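Local coordinates for protein anthranilate-CoA ligase (Stigmatella aurantiaca, PDB 4WV3) that belongs to the ANL superfamily of AMP-binding enzymes, in which a large N-terminal domain and a small, mobile C-terminal domain close over a shared ligand pocket, at residues W408-G411 with D415-K418; D397-F400 with Y406-H409; A293-P298 with I507-L512; E430-Q435 with E482-Y487. All coordinates share one frame; numbering follows the deposited sequence.

Interaction 1 of 4, residues W408-G411 with D415-K418; sequences WHAG and DMLK. With 3UK (5'-O-[(S)-[(2-aminobenzoyl)oxy](hydroxy)phosphoryl]adenosine), chain C.
Met-416 bends its chain back toward Ala-410, so that SD lies 3.4 Å from Ala-410 O and 3.9 Å from Ala-410 CB. The bend at chi2 (-68°) brings SD back beside Ala-410; a second bend, at chi3, sets only the terminal methyl. No hydrogen bond joins the two segments, and Ala-410 O is instead satisfied by the hydroxyl of Ser-425. Lys-398, Trp-423 and Pro-426 also pack against the methionine.

Where the chain turns from one segment to the other, Gly-411 and Asp-415 bring their CA atoms to 6.1 Å. Just upstream, the N16-C17 edge of the 3UK adenine comes over one face of the His-409 ring, with His-409 ND1 3.2 Å from 3UK C17, and the backbone N of Gly-411 stands 3.4 Å above the opposite face of the His-409 ring, toward its rim. Ala-410 and Gly-411 together face the single residue Lys-398, and Gly-411 takes a phi of 130°. This is a classic beta bulge, closing strand 407-412 just before the chain passes, as in other ANL enzymes, through the hinge region that leads into the C-terminal domain.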
# COMPACT_ATOMS: atom_id res chain seq x y z
N TRP A 408 -6.29 6.86 -16.96
CA TRP A 408 -6.38 7.95 -15.99
C TRP A 408 -7.41 7.66 -14.92
O TRP A 408 -8.56 7.32 -15.21
CB TRP A 408 -6.70 9.27 -16.69
CG TRP A 408 -5.59 9.79 -17.54
CD1 TRP A 408 -5.21 9.33 -18.76
CD2 TRP A 408 -4.71 10.87 -17.23
NE1 TRP A 408 -4.15 10.05 -19.24
CE2 TRP A 408 -3.82 11.01 -18.32
CE3 TRP A 408 -4.58 11.74 -16.14
CZ2 TRP A 408 -2.82 11.98 -18.34
CZ3 TRP A 408 -3.59 12.70 -16.17
CH2 TRP A 408 -2.72 12.81 -17.27
N HIS A 409 -7.00 7.78 -13.66
CA HIS A 409 -7.87 7.51 -12.53
C HIS A 409 -8.86 8.65 -12.31
O HIS A 409 -8.46 9.76 -11.96
CB HIS A 409 -7.04 7.30 -11.26
CG HIS A 409 -7.82 6.78 -10.10
ND1 HIS A 409 -7.57 7.18 -8.80
CD2 HIS A 409 -8.84 5.89 -10.04
CE1 HIS A 409 -8.41 6.55 -7.99
NE2 HIS A 409 -9.19 5.77 -8.71
N ALA A 410 -10.14 8.37 -12.52
CA ALA A 410 -11.18 9.36 -12.26
C ALA A 410 -11.42 9.46 -10.76
O ALA A 410 -11.86 10.49 -10.26
CB ALA A 410 -12.46 8.99 -12.99
N GLY A 411 -11.12 8.37 -10.06
CA GLY A 411 -11.30 8.32 -8.62
C GLY A 411 -12.05 7.08 -8.20
O GLY A 411 -12.51 6.31 -9.06
N ASP A 415 -16.11 8.19 -4.53
CA ASP A 415 -15.58 9.54 -4.44
C ASP A 415 -16.02 10.42 -5.62
O ASP A 415 -15.79 11.62 -5.61
CB ASP A 415 -14.05 9.51 -4.35
CG ASP A 415 -13.56 8.86 -3.07
OD1 ASP A 415 -14.34 8.80 -2.09
OD2 ASP A 415 -12.40 8.40 -3.04
N MET A 416 -16.65 9.80 -6.61
CA MET A 416 -17.17 10.54 -7.75
C MET A 416 -18.36 11.39 -7.33
O MET A 416 -19.23 10.92 -6.58
CB MET A 416 -17.58 9.59 -8.88
CG MET A 416 -16.44 8.77 -9.46
SD MET A 416 -15.23 9.76 -10.37
CE MET A 416 -16.26 10.45 -11.66
N LEU A 417 -18.40 12.63 -7.79
CA LEU A 417 -19.52 13.51 -7.48
C LEU A 417 -20.31 13.88 -8.73
O LEU A 417 -19.73 14.08 -9.80
CB LEU A 417 -19.06 14.76 -6.72
CG LEU A 417 -17.73 15.44 -7.09
CD1 LEU A 417 -17.80 16.92 -6.79
CD2 LEU A 417 -16.58 14.81 -6.31
N LYS A 418 -21.63 13.96 -8.60
CA LYS A 418 -22.50 14.27 -9.72
C LYS A 418 -23.02 15.70 -9.62
O LYS A 418 -23.83 16.02 -8.75
CB LYS A 418 -23.68 13.29 -9.77
CG LYS A 418 -24.69 13.59 -10.87
CD LYS A 418 -25.93 12.73 -10.73
CE LYS A 418 -25.64 11.27 -10.99
NZ LYS A 418 -25.22 11.03 -12.40
C10 3UK C . -6.31 3.13 -5.05
C15 3UK C . -4.70 4.08 -6.70
C17 3UK C . -4.79 5.73 -8.38
C21 3UK C . -7.30 2.45 -5.96
C26 3UK C . -1.89 -0.80 -3.43
C28 3UK C . -0.08 -0.45 -4.99
O01 3UK C . -3.25 0.84 -2.29
C02 3UK C . -3.18 -0.30 -2.68
O03 3UK C . -4.07 -1.28 -2.16
P04 3UK C . -5.32 -0.86 -1.27
O05 3UK C . -6.07 -2.16 -0.82
O06 3UK C . -6.36 0.05 -2.08
C07 3UK C . -6.41 -0.03 -3.51
C08 3UK C . -7.10 1.20 -4.03
O09 3UK C . -6.23 2.35 -3.86
N11 3UK C . -5.03 3.21 -5.67
C12 3UK C . -3.93 2.47 -5.34
N13 3UK C . -2.90 2.85 -6.15
C14 3UK C . -3.35 3.84 -7.00
N16 3UK C . -5.39 5.02 -7.39
N18 3UK C . -3.52 5.56 -8.71
C19 3UK C . -2.77 4.65 -8.07
N20 3UK C . -1.41 4.47 -8.43
O22 3UK C . -8.57 3.06 -5.84
C23 3UK C . -7.36 1.08 -5.48
O24 3UK C . -8.67 0.53 -5.70
O25 3UK C . -4.85 -0.13 -0.03
C27 3UK C . -1.25 0.02 -4.32
C29 3UK C . 0.42 -1.77 -4.74
C30 3UK C . -0.23 -2.59 -3.84
C31 3UK C . -1.39 -2.12 -3.17
N32 3UK C . -2.08 -2.99 -2.22

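Interaction 2 of 4, residues D397-F400 with Y406-H409; sequences DKYF and YYWH. With 3UK (5'-O-[(S)-[(2-aminobenzoyl)oxy](hydroxy)phosphoryl]adenosine), chain C.
Phe-400 and Trp-408 form a hydrogen-bonded antiparallel pair in a beta hairpin whose arms are strands 392-401 and 407-412. Trp-408 N donates to Phe-400 O at 2.9 Å, and Phe-400 N returns a longer bond, 3.2 Å, to Trp-408 O. Nearer the ligand a side-chain bond also crosses the hairpin, from His-409 NE2 to Asp-397 OD1 at 3.2 Å. It is bent: the nitrogen stands well above the carboxylate plane, and OD1 in turn lies 27° out of the imidazole plane. The same carboxylate faces the ribose of 3UK, whose O24 donates to Asp-397 OD2 at 2.6 Å. The ligand's other ribose hydroxyl, O22, points at OD1, but that distance is modelled too short to be trusted. OD2 has a further partner in Thr-395 OG1, so the aspartate is fixed from several sides as it links sugar and histidine.

Tyr-399 and His-409 are the neighbouring non-hydrogen-bonded pair, and their side chains share the sheet face that looks onto the ligand. Here the Tyr-399 ring lies across the histidine backbone, with His-409 CA 3.7 Å from the ring centroid in a CH-pi contact, while the two rings meet obliquely, their planes 34° apart. Ser-339 OG bonds the tyrosine hydroxyl. Phe-400 and Trp-408 occupy the other face. A chi1 of 68° swings the phenyl ring over its partner, where Trp-408 CB sits above the ring face 3.5 Å from Phe-400 CZ.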
# COMPACT_ATOMS: atom_id res chain seq x y z
N ASP A 397 -13.00 1.23 -8.83
CA ASP A 397 -12.38 2.43 -9.38
C ASP A 397 -13.02 2.85 -10.70
O ASP A 397 -13.48 2.02 -11.47
CB ASP A 397 -10.88 2.22 -9.59
CG ASP A 397 -10.12 2.12 -8.29
OD1 ASP A 397 -10.28 3.02 -7.44
OD2 ASP A 397 -9.37 1.14 -8.12
N LYS A 398 -13.04 4.16 -10.94
CA LYS A 398 -13.47 4.71 -12.22
C LYS A 398 -12.25 5.15 -13.02
O LYS A 398 -11.41 5.90 -12.52
CB LYS A 398 -14.43 5.88 -12.01
CG LYS A 398 -15.87 5.47 -11.70
CD LYS A 398 -16.51 4.77 -12.89
CE LYS A 398 -18.03 4.70 -12.75
NZ LYS A 398 -18.45 3.93 -11.55
N TYR A 399 -12.16 4.68 -14.25
CA TYR A 399 -11.03 5.01 -15.12
C TYR A 399 -11.50 5.38 -16.52
O TYR A 399 -12.60 5.03 -16.93
CB TYR A 399 -10.08 3.81 -15.21
CG TYR A 399 -8.87 3.88 -14.30
CD1 TYR A 399 -8.96 3.50 -12.97
CD2 TYR A 399 -7.64 4.30 -14.78
CE1 TYR A 399 -7.86 3.54 -12.14
CE2 TYR A 399 -6.53 4.36 -13.95
CZ TYR A 399 -6.65 3.98 -12.63
OH TYR A 399 -5.56 4.02 -11.80
N PHE A 400 -10.65 6.09 -17.24
CA PHE A 400 -10.86 6.31 -18.67
C PHE A 400 -9.52 6.24 -19.40
O PHE A 400 -8.47 6.44 -18.80
CB PHE A 400 -11.58 7.64 -18.95
CG PHE A 400 -10.77 8.86 -18.63
CD1 PHE A 400 -10.00 9.47 -19.61
CD2 PHE A 400 -10.80 9.42 -17.36
CE1 PHE A 400 -9.25 10.60 -19.33
CE2 PHE A 400 -10.06 10.56 -17.08
CZ PHE A 400 -9.29 11.15 -18.06
N TYR A 406 -3.50 5.61 -22.60
CA TYR A 406 -3.10 5.77 -21.20
C TYR A 406 -4.30 5.81 -20.26
O TYR A 406 -5.31 6.45 -20.55
CB TYR A 406 -2.25 7.03 -21.03
CG TYR A 406 -0.89 6.94 -21.70
CD1 TYR A 406 -0.71 7.38 -23.01
CD2 TYR A 406 0.20 6.42 -21.03
CE1 TYR A 406 0.52 7.30 -23.62
CE2 TYR A 406 1.44 6.33 -21.63
CZ TYR A 406 1.60 6.77 -22.93
OH TYR A 406 2.83 6.69 -23.54
N TYR A 407 -4.17 5.12 -19.13
CA TYR A 407 -5.25 5.03 -18.15
C TYR A 407 -5.19 6.15 -17.11
O TYR A 407 -4.16 6.35 -16.46
CB TYR A 407 -5.20 3.67 -17.44
CG TYR A 407 -5.78 2.54 -18.26
CD1 TYR A 407 -5.12 2.04 -19.37
CD2 TYR A 407 -6.99 1.96 -17.90
CE1 TYR A 407 -5.65 1.01 -20.12
CE2 TYR A 407 -7.53 0.92 -18.64
CZ TYR A 407 -6.86 0.45 -19.74
OH TYR A 407 -7.39 -0.58 -20.48
N TRP A 408 -6.29 6.86 -16.96
CA TRP A 408 -6.38 7.95 -15.99
C TRP A 408 -7.41 7.66 -14.92
O TRP A 408 -8.56 7.32 -15.21
CB TRP A 408 -6.70 9.27 -16.69
CG TRP A 408 -5.59 9.79 -17.54
CD1 TRP A 408 -5.21 9.33 -18.76
CD2 TRP A 408 -4.71 10.87 -17.23
NE1 TRP A 408 -4.15 10.05 -19.24
CE2 TRP A 408 -3.82 11.01 -18.32
CE3 TRP A 408 -4.58 11.74 -16.14
CZ2 TRP A 408 -2.82 11.98 -18.34
CZ3 TRP A 408 -3.59 12.70 -16.17
CH2 TRP A 408 -2.72 12.81 -17.27
N HIS A 409 -7.00 7.78 -13.66
CA HIS A 409 -7.87 7.51 -12.53
C HIS A 409 -8.86 8.65 -12.31
O HIS A 409 -8.46 9.76 -11.96
CB HIS A 409 -7.04 7.30 -11.26
CG HIS A 409 -7.82 6.78 -10.10
ND1 HIS A 409 -7.57 7.18 -8.80
CD2 HIS A 409 -8.84 5.89 -10.04
CE1 HIS A 409 -8.41 6.55 -7.99
NE2 HIS A 409 -9.19 5.77 -8.71
C10 3UK C . -6.31 3.13 -5.05
C15 3UK C . -4.70 4.08 -6.70
C17 3UK C . -4.79 5.73 -8.38
C21 3UK C . -7.30 2.45 -5.96
C26 3UK C . -1.89 -0.80 -3.43
C28 3UK C . -0.08 -0.45 -4.99
O01 3UK C . -3.25 0.84 -2.29
C02 3UK C . -3.18 -0.30 -2.68
O03 3UK C . -4.07 -1.28 -2.16
P04 3UK C . -5.32 -0.86 -1.27
O05 3UK C . -6.07 -2.16 -0.82
O06 3UK C . -6.36 0.05 -2.08
C07 3UK C . -6.41 -0.03 -3.51
C08 3UK C . -7.10 1.20 -4.03
O09 3UK C . -6.23 2.35 -3.86
N11 3UK C . -5.03 3.21 -5.67
C12 3UK C . -3.93 2.47 -5.34
N13 3UK C . -2.90 2.85 -6.15
C14 3UK C . -3.35 3.84 -7.00
N16 3UK C . -5.39 5.02 -7.39
N18 3UK C . -3.52 5.56 -8.71
C19 3UK C . -2.77 4.65 -8.07
N20 3UK C . -1.41 4.47 -8.43
O22 3UK C . -8.57 3.06 -5.84
C23 3UK C . -7.36 1.08 -5.48
O24 3UK C . -8.67 0.53 -5.70
O25 3UK C . -4.85 -0.13 -0.03
C27 3UK C . -1.25 0.02 -4.32
C29 3UK C . 0.42 -1.77 -4.74
C30 3UK C . -0.23 -2.59 -3.84
C31 3UK C . -1.39 -2.12 -3.17
N32 3UK C . -2.08 -2.99 -2.22

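Interaction 3 of 4, residues A293-P298 with I507-L512; sequences ASEALP and IQRFKL. With 3UK (5'-O-[(S)-[(2-aminobenzoyl)oxy](hydroxy)phosphoryl]adenosine), chain C.
Both carboxylate oxygens of Glu-295 are engaged by residues 507-512, and three donors share them. Arg-509 grips the group end-on with two nitrogens, NH2 reaching Glu-295 OE1 at 2.9 Å and NH1 reaching Glu-295 OE2 at 3.0 Å, in a bidentate salt bridge. Each oxygen lies close to the guanidinium plane, yet the carboxylate is turned 44° against that plane, so the two flat groups are twisted rather than coplanar. Glu-295 OE2 accepts a second bond, from the backbone N of Ile-507 at 2.7 Å and nearly straight at 169°. This amide and Arg-509 NH1 arrive from opposite faces of the carboxylate. With its chain extended beyond CG, Glu-295 reaches across from the large AMP-binding domain to the C-terminal one, where helix 509-520 packs on strand 439-448.

Arg-509 NH2 has another acid beside it, Glu-430, so the guanidinium is shared by two carboxylates, which would favour its positive charge. Just before the arginine the backbone makes an inverse gamma turn centred on Gln-508, with a weak bond from Arg-509 N to Ile-507 O. Lys-506, immediately before this segment, is hydrogen-bonded to 3UK through NZ, and Ser-294 OG is satisfied by Thr-504 O. On the opposite side of the Glu-295 backbone lies the adenine, with Ala-296 CB 3.8 Å from 3UK C17.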
# COMPACT_ATOMS: atom_id res chain seq x y z
N ALA A 293 2.16 5.09 -5.46
CA ALA A 293 0.90 4.35 -5.52
C ALA A 293 0.10 4.67 -4.26
O ALA A 293 0.53 5.46 -3.43
CB ALA A 293 1.15 2.86 -5.37
N SER A 294 -1.05 4.01 -4.12
CA SER A 294 -1.96 4.28 -3.01
C SER A 294 -3.06 5.18 -3.52
O SER A 294 -4.25 4.85 -3.44
CB SER A 294 -1.21 4.95 -1.85
OG SER A 294 -1.97 4.87 -0.65
N GLU A 295 -2.66 6.32 -4.06
CA GLU A 295 -3.57 7.23 -4.76
C GLU A 295 -2.88 7.80 -6.00
O GLU A 295 -1.66 7.71 -6.14
CB GLU A 295 -4.04 8.36 -3.85
CG GLU A 295 -5.05 7.93 -2.79
CD GLU A 295 -5.79 9.11 -2.17
OE1 GLU A 295 -5.70 10.22 -2.72
OE2 GLU A 295 -6.45 8.92 -1.13
N ALA A 296 -3.67 8.38 -6.90
CA ALA A 296 -3.15 8.91 -8.16
C ALA A 296 -2.12 10.01 -7.93
O ALA A 296 -2.37 10.97 -7.20
CB ALA A 296 -4.28 9.41 -9.04
N LEU A 297 -0.96 9.87 -8.56
CA LEU A 297 0.10 10.87 -8.46
C LEU A 297 -0.14 12.01 -9.44
O LEU A 297 -0.12 11.80 -10.66
CB LEU A 297 1.47 10.24 -8.73
CG LEU A 297 2.66 11.20 -8.72
CD1 LEU A 297 2.98 11.65 -7.31
CD2 LEU A 297 3.88 10.57 -9.38
N PRO A 298 -0.38 13.22 -8.91
CA PRO A 298 -0.61 14.41 -9.74
C PRO A 298 0.58 14.70 -10.65
O PRO A 298 1.72 14.47 -10.25
CB PRO A 298 -0.77 15.53 -8.71
CG PRO A 298 -1.17 14.84 -7.45
CD PRO A 298 -0.45 13.53 -7.48
N ILE A 507 -6.45 9.40 1.49
CA ILE A 507 -7.29 10.42 2.11
C ILE A 507 -8.71 9.89 2.29
O ILE A 507 -9.35 9.49 1.32
CB ILE A 507 -7.32 11.72 1.28
CG1 ILE A 507 -5.94 12.38 1.28
CG2 ILE A 507 -8.37 12.68 1.82
CD1 ILE A 507 -5.90 13.70 0.54
N GLN A 508 -9.18 9.89 3.53
CA GLN A 508 -10.52 9.39 3.84
C GLN A 508 -11.59 10.41 3.48
O GLN A 508 -12.11 11.11 4.34
CB GLN A 508 -10.61 9.01 5.31
CG GLN A 508 -9.73 7.84 5.70
CD GLN A 508 -9.68 7.61 7.20
OE1 GLN A 508 -9.75 8.56 7.99
NE2 GLN A 508 -9.57 6.35 7.61
N ARG A 509 -11.91 10.48 2.19
CA ARG A 509 -12.88 11.46 1.69
C ARG A 509 -14.30 11.18 2.17
O ARG A 509 -15.16 12.06 2.14
CB ARG A 509 -12.83 11.51 0.16
CG ARG A 509 -11.54 12.10 -0.38
CD ARG A 509 -11.40 11.85 -1.87
NE ARG A 509 -10.11 12.33 -2.37
CZ ARG A 509 -8.97 11.67 -2.25
NH1 ARG A 509 -8.94 10.49 -1.64
NH2 ARG A 509 -7.85 12.18 -2.74
N PHE A 510 -14.55 9.95 2.62
CA PHE A 510 -15.87 9.60 3.14
C PHE A 510 -16.10 10.27 4.50
O PHE A 510 -17.24 10.51 4.89
CB PHE A 510 -16.04 8.08 3.23
CG PHE A 510 -15.28 7.45 4.36
CD1 PHE A 510 -15.92 7.12 5.55
CD2 PHE A 510 -13.93 7.17 4.24
CE1 PHE A 510 -15.23 6.53 6.59
CE2 PHE A 510 -13.23 6.58 5.27
CZ PHE A 510 -13.88 6.26 6.45
N LYS A 511 -15.01 10.55 5.21
CA LYS A 511 -15.10 11.27 6.48
C LYS A 511 -15.34 12.76 6.24
O LYS A 511 -16.09 13.40 6.98
CB LYS A 511 -13.85 11.06 7.32
CG LYS A 511 -13.77 9.69 7.98
CD LYS A 511 -12.68 9.65 9.04
CE LYS A 511 -12.68 8.31 9.76
NZ LYS A 511 -11.63 8.25 10.82
N LEU A 512 -14.69 13.31 5.22
CA LEU A 512 -14.93 14.69 4.83
C LEU A 512 -16.35 14.84 4.33
O LEU A 512 -17.02 15.84 4.59
CB LEU A 512 -13.95 15.11 3.73
CG LEU A 512 -12.49 15.29 4.14
CD1 LEU A 512 -11.63 15.62 2.92
CD2 LEU A 512 -12.36 16.38 5.20
C10 3UK C . -6.31 3.13 -5.05
C15 3UK C . -4.70 4.08 -6.70
C17 3UK C . -4.79 5.73 -8.38
C21 3UK C . -7.30 2.45 -5.96
C26 3UK C . -1.89 -0.80 -3.43
C28 3UK C . -0.08 -0.45 -4.99
O01 3UK C . -3.25 0.84 -2.29
C02 3UK C . -3.18 -0.30 -2.68
O03 3UK C . -4.07 -1.28 -2.16
P04 3UK C . -5.32 -0.86 -1.27
O05 3UK C . -6.07 -2.16 -0.82
O06 3UK C . -6.36 0.05 -2.08
C07 3UK C . -6.41 -0.03 -3.51
C08 3UK C . -7.10 1.20 -4.03
O09 3UK C . -6.23 2.35 -3.86
N11 3UK C . -5.03 3.21 -5.67
C12 3UK C . -3.93 2.47 -5.34
N13 3UK C . -2.90 2.85 -6.15
C14 3UK C . -3.35 3.84 -7.00
N16 3UK C . -5.39 5.02 -7.39
N18 3UK C . -3.52 5.56 -8.71
C19 3UK C . -2.77 4.65 -8.07
N20 3UK C . -1.41 4.47 -8.43
O22 3UK C . -8.57 3.06 -5.84
C23 3UK C . -7.36 1.08 -5.48
O24 3UK C . -8.67 0.53 -5.70
O25 3UK C . -4.85 -0.13 -0.03
C27 3UK C . -1.25 0.02 -4.32
C29 3UK C . 0.42 -1.77 -4.74
C30 3UK C . -0.23 -2.59 -3.84
C31 3UK C . -1.39 -2.12 -3.17
N32 3UK C . -2.08 -2.99 -2.22

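Interaction 4 of 4, residues E430-Q435 with E482-Y487; sequences ESTLIQ and EKMAAY
Residues 430-433, helical, meet the C-terminal end of helix 470-483, the backbones coming nearest at Thr-432 and Lys-483, whose CA atoms are 7.1 Å apart. Met-484 is the first residue to leave helical geometry (psi 157°), so the chain runs off beyond it, while its CB points toward the first helix. The carbonyl of Thr-432 is tied across as well, accepting a bond from His-479 NE2.

Thr-432 carries most of the side-chain contact. Its methyl CG2 packs 3.6 Å from Lys-483 CB, while Met-484 slides past in the opposite direction, its CG 3.7 Å from Thr-432 OG1. That hydroxyl sits beside its own backbone N (chi1 -64°), from where it bonds back to Glu-428 O one turn earlier; toward the methionine it offers van der Waals contact. On the solvent side, between two exposed residues, Lys-483 NZ makes a weak hydrogen bond of 3.3 Å to Gln-435 OE1. Leu-433, on another side of its helix, packs on Ile-476 and Cys-480 and on strand 439-448. The contact thus joins two helices that lie together against the beta strands of the compact alpha/beta C-terminal domain of ANL enzymes.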
# COMPACT_ATOMS: atom_id res chain seq x y z
N GLU A 430 -8.54 17.89 -7.93
CA GLU A 430 -7.44 17.91 -6.98
C GLU A 430 -6.10 18.08 -7.69
O GLU A 430 -5.20 18.76 -7.18
CB GLU A 430 -7.43 16.64 -6.13
CG GLU A 430 -8.58 16.54 -5.14
CD GLU A 430 -8.72 15.14 -4.55
OE1 GLU A 430 -7.79 14.32 -4.73
OE2 GLU A 430 -9.76 14.86 -3.92
N SER A 431 -5.97 17.47 -8.86
CA SER A 431 -4.74 17.55 -9.64
C SER A 431 -4.52 18.97 -10.17
O SER A 431 -3.39 19.41 -10.35
CB SER A 431 -4.77 16.56 -10.81
OG SER A 431 -3.62 16.70 -11.62
N THR A 432 -5.62 19.67 -10.41
CA THR A 432 -5.56 21.05 -10.89
C THR A 432 -5.20 21.99 -9.75
O THR A 432 -4.38 22.90 -9.91
CB THR A 432 -6.90 21.48 -11.52
OG1 THR A 432 -7.16 20.70 -12.69
CG2 THR A 432 -6.86 22.95 -11.90
N LEU A 433 -5.81 21.77 -8.59
CA LEU A 433 -5.56 22.60 -7.41
C LEU A 433 -4.11 22.53 -6.96
O LEU A 433 -3.53 23.54 -6.54
CB LEU A 433 -6.48 22.19 -6.26
CG LEU A 433 -7.97 22.51 -6.40
CD1 LEU A 433 -8.79 21.71 -5.41
CD2 LEU A 433 -8.20 24.00 -6.19
N ILE A 434 -3.52 21.35 -7.06
CA ILE A 434 -2.16 21.13 -6.57
C ILE A 434 -1.11 21.79 -7.48
O ILE A 434 0.05 21.91 -7.11
CB ILE A 434 -1.85 19.63 -6.40
CG1 ILE A 434 -0.79 19.42 -5.31
CG2 ILE A 434 -1.44 19.00 -7.72
CD1 ILE A 434 -0.54 17.96 -4.97
N GLN A 435 -1.54 22.23 -8.66
CA GLN A 435 -0.66 22.94 -9.57
C GLN A 435 -0.23 24.28 -8.99
O GLN A 435 0.87 24.76 -9.25
CB GLN A 435 -1.33 23.15 -10.93
CG GLN A 435 -1.49 21.88 -11.75
CD GLN A 435 -2.19 22.12 -13.07
OE1 GLN A 435 -2.76 23.19 -13.30
NE2 GLN A 435 -2.16 21.12 -13.95
N GLU A 482 -9.58 28.83 -15.34
CA GLU A 482 -8.79 28.68 -16.55
C GLU A 482 -8.55 27.23 -16.94
O GLU A 482 -8.38 26.92 -18.12
CB GLU A 482 -7.44 29.40 -16.40
CG GLU A 482 -7.55 30.91 -16.34
CD GLU A 482 -6.21 31.58 -16.09
OE1 GLU A 482 -5.36 30.98 -15.39
OE2 GLU A 482 -5.99 32.70 -16.59
N LYS A 483 -8.55 26.34 -15.95
CA LYS A 483 -8.15 24.95 -16.19
C LYS A 483 -9.30 23.94 -16.23
O LYS A 483 -9.19 22.89 -16.86
CB LYS A 483 -7.10 24.51 -15.17
CG LYS A 483 -5.66 24.68 -15.63
CD LYS A 483 -5.30 26.15 -15.83
CE LYS A 483 -3.88 26.30 -16.35
NZ LYS A 483 -2.88 25.71 -15.42
N MET A 484 -10.40 24.26 -15.55
CA MET A 484 -11.52 23.32 -15.47
C MET A 484 -12.83 23.91 -15.97
O MET A 484 -13.00 25.13 -15.99
CB MET A 484 -11.70 22.83 -14.03
CG MET A 484 -10.47 22.21 -13.42
SD MET A 484 -10.80 21.61 -11.75
CE MET A 484 -11.54 23.06 -11.02
N ALA A 485 -13.75 23.04 -16.37
CA ALA A 485 -15.08 23.47 -16.77
C ALA A 485 -15.82 24.01 -15.56
O ALA A 485 -15.48 23.68 -14.42
CB ALA A 485 -15.85 22.33 -17.42
N ALA A 486 -16.84 24.83 -15.80
CA ALA A 486 -17.52 25.54 -14.72
C ALA A 486 -18.15 24.61 -13.68
O ALA A 486 -18.11 24.90 -12.48
CB ALA A 486 -18.59 26.45 -15.31
N TYR A 487 -18.71 23.50 -14.13
CA TYR A 487 -19.39 22.58 -13.22
C TYR A 487 -18.41 21.77 -12.36
O TYR A 487 -18.81 21.16 -11.37
CB TYR A 487 -20.33 21.65 -13.99
CG TYR A 487 -19.63 20.68 -14.92
CD1 TYR A 487 -19.33 19.39 -14.51
CD2 TYR A 487 -19.29 21.06 -16.21
CE1 TYR A 487 -18.69 18.51 -15.36
CE2 TYR A 487 -18.65 20.18 -17.06
CZ TYR A 487 -18.35 18.91 -16.63
OH TYR A 487 -17.72 18.03 -17.48

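How the interactions relate
Interactions 1 and 2 share Trp-408 and His-409 on strand 407-412, and the backbone of Lys-398, in interaction 2, bonds to Ala-410 and Gly-411 of the bulge in interaction 1. Interaction 1 is buried, a thioether packed against backbone; interaction 2, partly buried, combines strand pairing, aromatic packing and a carboxylate. Interaction 3, also partly buried, is ionic with one backbone amide added, and joins the two domains; its Ala-296 touches His-409, and all three border 3UK. Interaction 4 lies away from the ligand, its centre about 27 Å from the centre of the chain, and mixes apolar packing with a weak surface bond. It connects to interaction 3 through the Glu-430 to Arg-509 salt bridge and Pro-298 packed on Ile-434.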